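Local coordinates for protein bacteriorhodopsin (Nanosalina sp., PDB 6EYU) that pumps protons inward across the cell membrane, as a light-driven rhodopsin whose chromophore is retinal, at residues 41-46 and 88-93; 32-37 and 216-221. All blocks are in the same frame, centred on the assembly; numbering follows the deposited sequence.

Overall arrangement
Contact 1 and contact 2 lie side by side in one helix bundle, their centres about 10 Å apart and on the same side of the chain's centre. In contact 1, helix 42-63 meets the end of helix 72-93; in contact 2, helix 14-38 meets helix 198-230. Two probable hydrogen bonds tie the pairs together: T91 OG1 to D220 OD1 at 2.9 Å, and Q42 NE2 to the backbone L32 O at 3.1 Å. The first joins helix 72-93 to helix 198-230, while the second spans the turn between helices 14-38 and 42-63. Monoacylglycerol lipids line both contacts, one of them touching L32, Q42 and I46.

Contact 1 (41-46 and 88-93); sequences PQKFGI and LGLTAF. With MUN ([(2~{S})-2,3-bis(oxidanyl)propyl] (~{E})-undec-2-enoate), chain B; MUN ([(2~{S})-2,3-bis(oxidanyl)propyl] (~{E})-undec-2-enoate), chain O.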
ATOM      1  N   PRO A  41      12.582  19.392 -10.864  1.00 74.24           N
ATOM      2  CA  PRO A  41      11.406  19.457 -10.006  1.00 66.07           C
ATOM      3  C   PRO A  41      11.598  18.714  -8.689  1.00 64.87           C
ATOM      4  O   PRO A  41      12.026  17.559  -8.683  1.00 64.72           O
ATOM      5  CB  PRO A  41      10.326  18.786 -10.852  1.00 67.65           C
ATOM      6  CG  PRO A  41      10.720  19.086 -12.257  1.00 73.05           C
ATOM      7  CD  PRO A  41      12.222  19.202 -12.280  1.00 75.56           C
ATOM      8  N   GLN A  42      11.168  19.336  -7.596  1.00 62.12           N
ATOM      9  CA  GLN A  42      11.448  18.830  -6.258  1.00 62.19           C
ATOM     10  C   GLN A  42      11.018  17.372  -6.132  1.00 58.45           C
ATOM     11  O   GLN A  42      11.595  16.611  -5.358  1.00 55.24           O
ATOM     12  CB  GLN A  42      10.722  19.680  -5.213  1.00 71.46           C
ATOM     13  CG  GLN A  42      11.161  19.418  -3.782  1.00 72.73           C
ATOM     14  CD  GLN A  42      12.642  19.669  -3.571  1.00 78.37           C
ATOM     15  OE1 GLN A  42      13.185  20.670  -4.038  1.00 90.47           O
ATOM     16  NE2 GLN A  42      13.290  18.785  -2.823  1.00 79.74           N
ATOM     17  N   LYS A  43      10.017  16.985  -6.917  1.00 61.13           N
ATOM     18  CA  LYS A  43       9.417  15.661  -6.789  1.00 61.51           C
ATOM     19  C   LYS A  43      10.454  14.573  -7.043  1.00 59.69           C
ATOM     20  O   LYS A  43      10.457  13.539  -6.375  1.00 67.22           O
ATOM     21  CB  LYS A  43       8.248  15.507  -7.766  1.00 66.03           C
ATOM     22  CG  LYS A  43       8.614  15.749  -9.222  1.00 72.78           C
ATOM     23  CD  LYS A  43       7.583  15.141 -10.160  1.00 77.77           C
ATOM     24  CE  LYS A  43       6.636  16.196 -10.710  1.00 83.87           C
ATOM     25  NZ  LYS A  43       6.937  16.531 -12.130  1.00 84.72           N
ATOM     26  N   PHE A  44      11.381  14.847  -7.956  1.00 57.03           N
ATOM     27  CA  PHE A  44      12.419  13.883  -8.300  1.00 56.53           C
ATOM     28  C   PHE A  44      13.345  13.642  -7.111  1.00 53.77           C
ATOM     29  O   PHE A  44      13.642  12.496  -6.770  1.00 54.14           O
ATOM     30  CB  PHE A  44      13.227  14.379  -9.501  1.00 57.04           C
ATOM     31  CG  PHE A  44      12.502  14.250 -10.810  1.00 54.29           C
ATOM     32  CD1 PHE A  44      12.267  13.000 -11.359  1.00 53.03           C
ATOM     33  CD2 PHE A  44      11.880  15.350 -11.377  1.00 55.79           C
ATOM     34  CE1 PHE A  44      11.504  12.862 -12.504  1.00 55.31           C
ATOM     35  CE2 PHE A  44      11.123  15.220 -12.527  1.00 55.62           C
ATOM     36  CZ  PHE A  44      10.943  13.975 -13.096  1.00 55.73           C
ATOM     37  N   GLY A  45      13.665  14.714  -6.395  1.00 55.37           N
ATOM     38  CA  GLY A  45      14.375  14.606  -5.126  1.00 53.31           C
ATOM     39  C   GLY A  45      13.617  13.776  -4.108  1.00 54.09           C
ATOM     40  O   GLY A  45      14.191  12.907  -3.452  1.00 50.77           O
ATOM     41  N   ILE A  46      12.338  14.094  -3.921  1.00 55.85           N
ATOM     42  CA  ILE A  46      11.499  13.346  -2.991  1.00 56.33           C
ATOM     43  C   ILE A  46      11.604  11.853  -3.276  1.00 55.76           C
ATOM     44  O   ILE A  46      11.912  11.059  -2.386  1.00 56.01           O
ATOM     45  CB  ILE A  46      10.020  13.758  -3.103  1.00 59.17           C
ATOM     46  CG1 ILE A  46       9.871  15.273  -2.949  1.00 60.87           C
ATOM     47  CG2 ILE A  46       9.190  13.037  -2.051  1.00 64.12           C
ATOM     48  CD1 ILE A  46      10.530  15.828  -1.705  1.00 66.02           C
ATOM     49  N   LEU A  88      11.556   7.153 -13.518  1.00 55.24           N
ATOM     50  CA  LEU A  88      11.671   6.918 -14.953  1.00 58.16           C
ATOM     51  C   LEU A  88      10.440   7.451 -15.679  1.00 60.54           C
ATOM     52  O   LEU A  88      10.554   8.249 -16.610  1.00 68.10           O
ATOM     53  CB  LEU A  88      11.825   5.420 -15.226  1.00 62.03           C
ATOM     54  CG  LEU A  88      12.632   5.018 -16.464  1.00 60.34           C
ATOM     55  CD1 LEU A  88      13.616   6.107 -16.861  1.00 62.46           C
ATOM     56  CD2 LEU A  88      13.355   3.705 -16.209  1.00 60.06           C
ATOM     57  N   GLY A  89       9.265   7.022 -15.232  1.00 55.65           N
ATOM     58  CA  GLY A  89       8.011   7.433 -15.853  1.00 57.38           C
ATOM     59  C   GLY A  89       7.857   8.940 -15.879  1.00 57.35           C
ATOM     60  O   GLY A  89       7.496   9.520 -16.904  1.00 58.93           O
ATOM     61  N   LEU A  90       8.142   9.579 -14.750  1.00 60.09           N
ATOM     62  CA  LEU A  90       7.949  11.016 -14.612  1.00 66.69           C
ATOM     63  C   LEU A  90       8.971  11.779 -15.442  1.00 64.61           C
ATOM     64  O   LEU A  90       8.649  12.789 -16.070  1.00 65.45           O
ATOM     65  CB  LEU A  90       8.061  11.423 -13.143  1.00 64.53           C
ATOM     66  CG  LEU A  90       6.875  10.970 -12.295  1.00 63.18           C
ATOM     67  CD1 LEU A  90       6.935  11.568 -10.898  1.00 64.03           C
ATOM     68  CD2 LEU A  90       5.576  11.344 -12.992  1.00 67.50           C
ATOM     69  N   THR A  91      10.192  11.258 -15.486  1.00 59.29           N
ATOM     70  CA  THR A  91      11.203  11.758 -16.407  1.00 60.29           C
ATOM     71  C   THR A  91      10.646  11.830 -17.824  1.00 57.86           C
ATOM     72  O   THR A  91      10.728  12.868 -18.482  1.00 57.20           O
ATOM     73  CB  THR A  91      12.448  10.852 -16.410  1.00 64.73           C
ATOM     74  OG1 THR A  91      12.914  10.669 -15.068  1.00 65.93           O
ATOM     75  CG2 THR A  91      13.552  11.468 -17.251  1.00 69.16           C
ATOM     76  N   ALA A  92      10.123  10.708 -18.306  1.00 59.78           N
ATOM     77  CA  ALA A  92       9.530  10.649 -19.635  1.00 60.52           C
ATOM     78  C   ALA A  92       8.403  11.669 -19.765  1.00 61.42           C
ATOM     79  O   ALA A  92       8.259  12.320 -20.800  1.00 66.13           O
ATOM     80  CB  ALA A  92       9.008   9.248 -19.917  1.00 61.52           C
ATOM     81  N   PHE A  93       7.588  11.780 -18.721  1.00 62.15           N
ATOM     82  CA  PHE A  93       6.432  12.670 -18.745  1.00 61.78           C
ATOM     83  C   PHE A  93       6.878  14.126 -18.741  1.00 60.29           C
ATOM     84  O   PHE A  93       6.108  15.023 -19.087  1.00 63.60           O
ATOM     85  CB  PHE A  93       5.528  12.398 -17.542  1.00 67.66           C
ATOM     86  CG  PHE A  93       4.712  11.145 -17.672  1.00 66.40           C
ATOM     87  CD1 PHE A  93       4.871  10.314 -18.768  1.00 64.50           C
ATOM     88  CD2 PHE A  93       3.771  10.812 -16.714  1.00 70.30           C
ATOM     89  CE1 PHE A  93       4.113   9.166 -18.901  1.00 71.35           C
ATOM     90  CE2 PHE A  93       3.009   9.665 -16.841  1.00 69.59           C
ATOM     91  CZ  PHE A  93       3.179   8.843 -17.937  1.00 69.68           C
TER
HETATM   92  CAR MUN B 311      12.085  15.267   5.377  1.00100.08           C
HETATM   93  CAQ MUN B 311      11.407  14.340   4.365  1.00 90.84           C
HETATM   94  CAP MUN B 311      11.414  15.007   2.990  1.00 86.51           C
HETATM   95  CAO MUN B 311      11.230  16.515   3.162  1.00 80.72           C
HETATM   96  CAN MUN B 311      10.695  17.110   1.860  1.00 77.04           C
HETATM   97  CAM MUN B 311      11.646  18.205   1.375  1.00 70.65           C
HETATM   98  CAK MUN B 311      10.901  19.122   0.405  1.00 67.60           C
HETATM   99  CAH MUN B 311      11.070  20.576   0.849  1.00 74.08           C
HETATM  100  CAF MUN B 311      10.922  21.495  -0.364  1.00 77.93           C
HETATM  101  CAC MUN B 311       9.741  22.466  -0.304  1.00 91.85           C
HETATM  102  CAA MUN B 311       9.199  22.919  -1.661  1.00106.31           C
HETATM  103  OAD MUN B 311       9.792  22.630  -2.700  1.00125.90           O
HETATM  104  OAB MUN B 311       8.218  23.858  -1.594  1.00103.68           O
HETATM  105  CAE MUN B 311       8.655  25.042  -2.267  1.00 92.17           C
HETATM  106  CAG MUN B 311       9.288  26.001  -1.256  1.00102.33           C
HETATM  107  OAJ MUN B 311      10.304  25.316  -0.520  1.00 95.80           O
HETATM  108  CAI MUN B 311       9.908  27.187  -1.999  1.00100.63           C
HETATM  109  OAL MUN B 311       9.031  27.604  -3.048  1.00114.21           O
HETATM  110  CAR MUN O 312       6.174   4.142   0.892  1.00 77.02           C
HETATM  111  CAQ MUN O 312       7.214   5.140   1.403  1.00 67.22           C
HETATM  112  CAP MUN O 312       7.173   6.395   0.532  1.00 65.99           C
HETATM  113  CAO MUN O 312       6.945   5.987  -0.923  1.00 80.07           C
HETATM  114  CAN MUN O 312       6.210   7.113  -1.648  1.00 77.74           C
HETATM  115  CAM MUN O 312       6.526   8.440  -0.959  1.00 76.09           C
HETATM  116  CAK MUN O 312       6.965   9.452  -2.015  1.00 81.55           C
HETATM  117  CAH MUN O 312       6.007   9.367  -3.202  1.00 80.06           C
HETATM  118  CAF MUN O 312       5.734  10.771  -3.743  1.00 73.42           C
HETATM  119  CAC MUN O 312       5.797  10.891  -5.266  1.00 76.60           C
HETATM  120  CAA MUN O 312       5.581  12.298  -5.824  1.00 93.80           C
HETATM  121  OAD MUN O 312       5.729  13.292  -5.114  1.00101.00           O
HETATM  122  OAB MUN O 312       5.236  12.346  -7.138  1.00 96.57           O
HETATM  123  CAE MUN O 312       3.871  12.753  -7.248  1.00103.00           C
HETATM  124  CAG MUN O 312       3.794  14.047  -8.061  1.00103.12           C
HETATM  125  OAJ MUN O 312       4.009  13.756  -9.444  1.00118.63           O
HETATM  126  CAI MUN O 312       2.413  14.679  -7.880  1.00 98.27           C
HETATM  127  OAL MUN O 312       2.227  15.704  -8.859  1.00104.23           O
HETATM  128  O   HOH W   1       7.137  15.136 -14.746  1.00 98.42           O
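With CG anti to its own carbonyl carbon (chi1 -75°), F44 sends its ring across to helix 72-93, where CE1 lies 3.8 Å from L90 CB and 3.7 Å from T91 OG1. The ring arrives edge first: T91 N and L90 C lie near its plane, at its rim, with CE1 3.6 Å from T91 N. A long flat side chain suits this place, since the axes of the two short segments run 11.0 Å apart and nearly antiparallel, at 169°. K43 takes another course. Its CG sits between backbone N and carbonyl carbon (chi1 57°), and an extended chi2 carries CD to 3.7 Å from L90 CD1. This is packing between transmembrane helices of the microbial rhodopsin bundle, and the aliphatic part of lysine serves it as a hydrocarbon. Bends at the last two torsions then turn NZ to a water, which accepts from K43 NZ at 3.0 Å and donates to L90 O at 3.1 Å, joining the ammonium end to the other helix. T91 OG1 is hydrogen-bonded to A87 O, one turn back on its own helix, so the small hydroxyl can sit beside the phenylalanine rim. A lipid glycerol oxygen, OAJ, borders L90 CD1.

Contact 2 (32-37 and 216-221); sequences LYLPRK and YGFLDM. With MUN ([(2~{S})-2,3-bis(oxidanyl)propyl] (~{E})-undec-2-enoate), chain L.
F218 meets L34 between two nearly parallel helices (13° between the axes of the two short segments) of the seven-helix microbial rhodopsin bundle, where helix 14-38 packs against helix 198-230. Followed outward, F218 CB lies 3.6 Å from CAH of the lipid tail; CG and then CD2 come up to CAM, CD2 at 3.4 Å, and CE2 stays near the same lipid tail. On the other branch, CD1 and then CE1 turn to L34, whose CD2 is 3.7 Å from CE1 and sits at the ring edge, near its plane. A chi1 of -71°, which sets CG beside the backbone N, swings the ring toward helix 14-38 while its other branch borders the lipid, a place that suits a broad apolar group. Were F218 cut back to an alanine, L34 CD2 and the lipid tail would probably lose the ring that lies between them, and a gap would open at the helix boundary. F31 also meets the F218 ring, with the planes at about 60°. Nearer the interior, P35 lacks an N-H, and helix 14-38 is kinked where the N of P35 and of R36 makes no bond to the preceding turn. The long, flexible M221 brings its thioether to this compact apolar ring: SD lies 4.1 Å from L34 CB and 4.0 Å from P35 CD.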
ATOM      1  N   LEU A  32      17.436  15.410  -1.672  1.00 61.01           N
ATOM      2  CA  LEU A  32      16.473  16.424  -1.254  1.00 59.63           C
ATOM      3  C   LEU A  32      16.983  17.821  -1.591  1.00 60.58           C
ATOM      4  O   LEU A  32      16.200  18.725  -1.881  1.00 57.21           O
ATOM      5  CB  LEU A  32      16.208  16.315   0.249  1.00 59.71           C
ATOM      6  CG  LEU A  32      15.439  15.065   0.680  1.00 62.35           C
ATOM      7  CD1 LEU A  32      15.108  15.117   2.164  1.00 63.13           C
ATOM      8  CD2 LEU A  32      14.174  14.912  -0.151  1.00 61.55           C
ATOM      9  N   TYR A  33      18.299  17.993  -1.534  1.00 66.48           N
ATOM     10  CA  TYR A  33      18.913  19.300  -1.729  1.00 72.37           C
ATOM     11  C   TYR A  33      19.112  19.582  -3.215  1.00 72.52           C
ATOM     12  O   TYR A  33      19.034  20.729  -3.654  1.00 76.35           O
ATOM     13  CB  TYR A  33      20.257  19.364  -1.000  1.00 84.26           C
ATOM     14  CG  TYR A  33      21.217  20.392  -1.556  1.00107.96           C
ATOM     15  CD1 TYR A  33      21.153  21.716  -1.139  1.00111.60           C
ATOM     16  CD2 TYR A  33      22.329  19.995  -2.289  1.00119.81           C
ATOM     17  CE1 TYR A  33      22.109  22.635  -1.527  1.00116.90           C
ATOM     18  CE2 TYR A  33      23.290  20.907  -2.682  1.00110.83           C
ATOM     19  CZ  TYR A  33      23.170  22.227  -2.307  1.00117.35           C
ATOM     20  OH  TYR A  33      24.111  23.143  -2.716  1.00114.52           O
ATOM     21  N   LEU A  34      19.277  18.519  -3.997  1.00 71.62           N
ATOM     22  CA  LEU A  34      19.776  18.649  -5.361  1.00 72.19           C
ATOM     23  C   LEU A  34      18.785  19.402  -6.243  1.00 68.44           C
ATOM     24  O   LEU A  34      19.188  20.132  -7.148  1.00 76.62           O
ATOM     25  CB  LEU A  34      20.060  17.269  -5.961  1.00 74.90           C
ATOM     26  CG  LEU A  34      21.526  17.002  -6.310  1.00 77.16           C
ATOM     27  CD1 LEU A  34      22.249  18.306  -6.611  1.00 77.63           C
ATOM     28  CD2 LEU A  34      22.217  16.253  -5.181  1.00 80.29           C
ATOM     29  N   PRO A  35      17.481  19.189  -6.012  1.00 61.14           N
ATOM     30  CA  PRO A  35      16.507  19.760  -6.932  1.00 62.19           C
ATOM     31  C   PRO A  35      16.538  21.285  -6.973  1.00 66.94           C
ATOM     32  O   PRO A  35      16.369  21.876  -8.039  1.00 71.89           O
ATOM     33  CB  PRO A  35      15.176  19.262  -6.375  1.00 58.67           C
ATOM     34  CG  PRO A  35      15.508  17.944  -5.763  1.00 57.71           C
ATOM     35  CD  PRO A  35      16.930  18.039  -5.273  1.00 58.19           C
ATOM     36  N   ARG A  36      16.801  21.912  -5.831  1.00 74.50           N
ATOM     37  CA  ARG A  36      16.829  23.368  -5.752  1.00 77.12           C
ATOM     38  C   ARG A  36      18.078  23.919  -6.433  1.00 73.88           C
ATOM     39  O   ARG A  36      18.071  25.038  -6.947  1.00 71.34           O
ATOM     40  CB  ARG A  36      16.788  23.825  -4.293  1.00 79.72           C
ATOM     41  N   LYS A  37      19.098  23.076  -6.553  1.00 72.53           N
ATOM     42  CA  LYS A  37      20.383  23.501  -7.096  1.00 73.54           C
ATOM     43  C   LYS A  37      20.422  23.328  -8.612  1.00 75.83           C
ATOM     44  O   LYS A  37      21.296  23.877  -9.284  1.00 76.44           O
ATOM     45  CB  LYS A  37      21.520  22.703  -6.453  1.00 69.80           C
ATOM     46  N   TYR A 216      21.694   6.054  -9.372  1.00 58.30           N
ATOM     47  CA  TYR A 216      20.632   6.323 -10.335  1.00 56.42           C
ATOM     48  C   TYR A 216      19.958   7.656 -10.033  1.00 54.42           C
ATOM     49  O   TYR A 216      19.626   8.415 -10.943  1.00 59.94           O
ATOM     50  CB  TYR A 216      19.597   5.197 -10.305  1.00 59.67           C
ATOM     51  CG  TYR A 216      18.272   5.559 -10.938  1.00 57.22           C
ATOM     52  CD1 TYR A 216      18.167   5.730 -12.313  1.00 59.35           C
ATOM     53  CD2 TYR A 216      17.099   5.525 -10.195  1.00 57.02           C
ATOM     54  CE1 TYR A 216      16.942   5.949 -12.915  1.00 62.98           C
ATOM     55  CE2 TYR A 216      15.869   5.739 -10.788  1.00 60.32           C
ATOM     56  CZ  TYR A 216      15.797   5.956 -12.148  1.00 61.03           C
ATOM     57  OH  TYR A 216      14.577   6.189 -12.740  1.00 65.77           O
ATOM     58  N   GLY A 217      19.811   7.960  -8.747  1.00 53.97           N
ATOM     59  CA  GLY A 217      19.185   9.205  -8.320  1.00 57.28           C
ATOM     60  C   GLY A 217      19.927  10.423  -8.835  1.00 57.88           C
ATOM     61  O   GLY A 217      19.316  11.371  -9.328  1.00 63.62           O
ATOM     62  N   PHE A 218      21.250  10.405  -8.703  1.00 57.65           N
ATOM     63  CA  PHE A 218      22.090  11.455  -9.267  1.00 62.47           C
ATOM     64  C   PHE A 218      21.970  11.472 -10.787  1.00 61.53           C
ATOM     65  O   PHE A 218      21.585  12.482 -11.378  1.00 60.67           O
ATOM     66  CB  PHE A 218      23.550  11.240  -8.864  1.00 64.65           C
ATOM     67  CG  PHE A 218      23.820  11.499  -7.410  1.00 65.68           C
ATOM     68  CD1 PHE A 218      23.681  12.772  -6.884  1.00 69.05           C
ATOM     69  CD2 PHE A 218      24.095  10.451  -6.547  1.00 65.20           C
ATOM     70  CE1 PHE A 218      23.864  13.006  -5.535  1.00 67.46           C
ATOM     71  CE2 PHE A 218      24.275  10.676  -5.195  1.00 65.65           C
ATOM     72  CZ  PHE A 218      24.159  11.956  -4.688  1.00 67.45           C
ATOM     73  N   LEU A 219      22.164  10.307 -11.395  1.00 60.00           N
ATOM     74  CA  LEU A 219      22.144  10.179 -12.848  1.00 61.94           C
ATOM     75  C   LEU A 219      20.870  10.792 -13.422  1.00 61.23           C
ATOM     76  O   LEU A 219      20.912  11.522 -14.412  1.00 63.39           O
ATOM     77  CB  LEU A 219      22.232   8.703 -13.240  1.00 65.60           C
ATOM     78  CG  LEU A 219      22.921   8.374 -14.568  1.00 65.74           C
ATOM     79  CD1 LEU A 219      21.951   7.670 -15.503  1.00 74.25           C
ATOM     80  CD2 LEU A 219      23.490   9.624 -15.220  1.00 67.66           C
ATOM     81  N   ASP A 220      19.748  10.537 -12.757  1.00 58.30           N
ATOM     82  CA  ASP A 220      18.443  10.945 -13.266  1.00 60.48           C
ATOM     83  C   ASP A 220      18.307  12.462 -13.234  1.00 58.72           C
ATOM     84  O   ASP A 220      17.857  13.076 -14.202  1.00 58.37           O
ATOM     85  CB  ASP A 220      17.328  10.306 -12.435  1.00 63.00           C
ATOM     86  CG  ASP A 220      15.950  10.791 -12.837  1.00 65.54           C
ATOM     87  OD1 ASP A 220      15.672  10.854 -14.054  1.00 65.61           O
ATOM     88  OD2 ASP A 220      15.117  11.028 -11.937  1.00 62.46           O
ATOM     89  N   MET A 221      18.736  13.066 -12.130  1.00 66.19           N
ATOM     90  CA  MET A 221      18.468  14.476 -11.877  1.00 71.39           C
ATOM     91  C   MET A 221      19.437  15.352 -12.662  1.00 67.61           C
ATOM     92  O   MET A 221      19.061  16.419 -13.153  1.00 68.48           O
ATOM     93  CB  MET A 221      18.586  14.775 -10.381  1.00 68.64           C
ATOM     94  CG  MET A 221      17.444  14.215  -9.551  1.00 65.58           C
ATOM     95  SD  MET A 221      17.283  15.020  -7.947  1.00 68.16           S
ATOM     96  CE  MET A 221      17.671  13.659  -6.848  1.00 65.87           C
TER
HETATM   97  CAR MUN L 309      27.335   8.316  -2.101  1.00106.78           C
HETATM   98  CAQ MUN L 309      27.665   8.968  -3.444  1.00116.15           C
HETATM   99  CAP MUN L 309      27.345   7.990  -4.576  1.00111.13           C
HETATM  100  CAO MUN L 309      28.182   8.346  -5.807  1.00106.11           C
HETATM  101  CAN MUN L 309      27.290   8.336  -7.047  1.00 94.18           C
HETATM  102  CAM MUN L 309      27.273   9.733  -7.671  1.00 96.51           C
HETATM  103  CAK MUN L 309      27.758   9.651  -9.119  1.00 96.97           C
HETATM  104  CAH MUN L 309      26.547   9.613 -10.053  1.00 90.84           C
HETATM  105  CAF MUN L 309      26.920  10.211 -11.411  1.00 77.12           C
HETATM  106  CAC MUN L 309      26.226  11.531 -11.756  1.00 86.16           C
HETATM  107  CAA MUN L 309      26.527  12.080 -13.154  1.00100.83           C
HETATM  108  OAD MUN L 309      27.575  11.791 -13.732  1.00124.32           O
HETATM  109  OAB MUN L 309      25.656  13.027 -13.597  1.00115.85           O
HETATM  110  CAE MUN L 309      26.332  13.914 -14.492  1.00116.41           C
HETATM  111  CAG MUN L 309      25.935  13.589 -15.933  1.00111.62           C
HETATM  112  OAJ MUN L 309      24.604  13.068 -15.955  1.00120.58           O
HETATM  113  CAI MUN L 309      25.998  14.863 -16.778  1.00104.00           C
HETATM  114  OAL MUN L 309      25.346  15.928 -16.084  1.00 94.60           O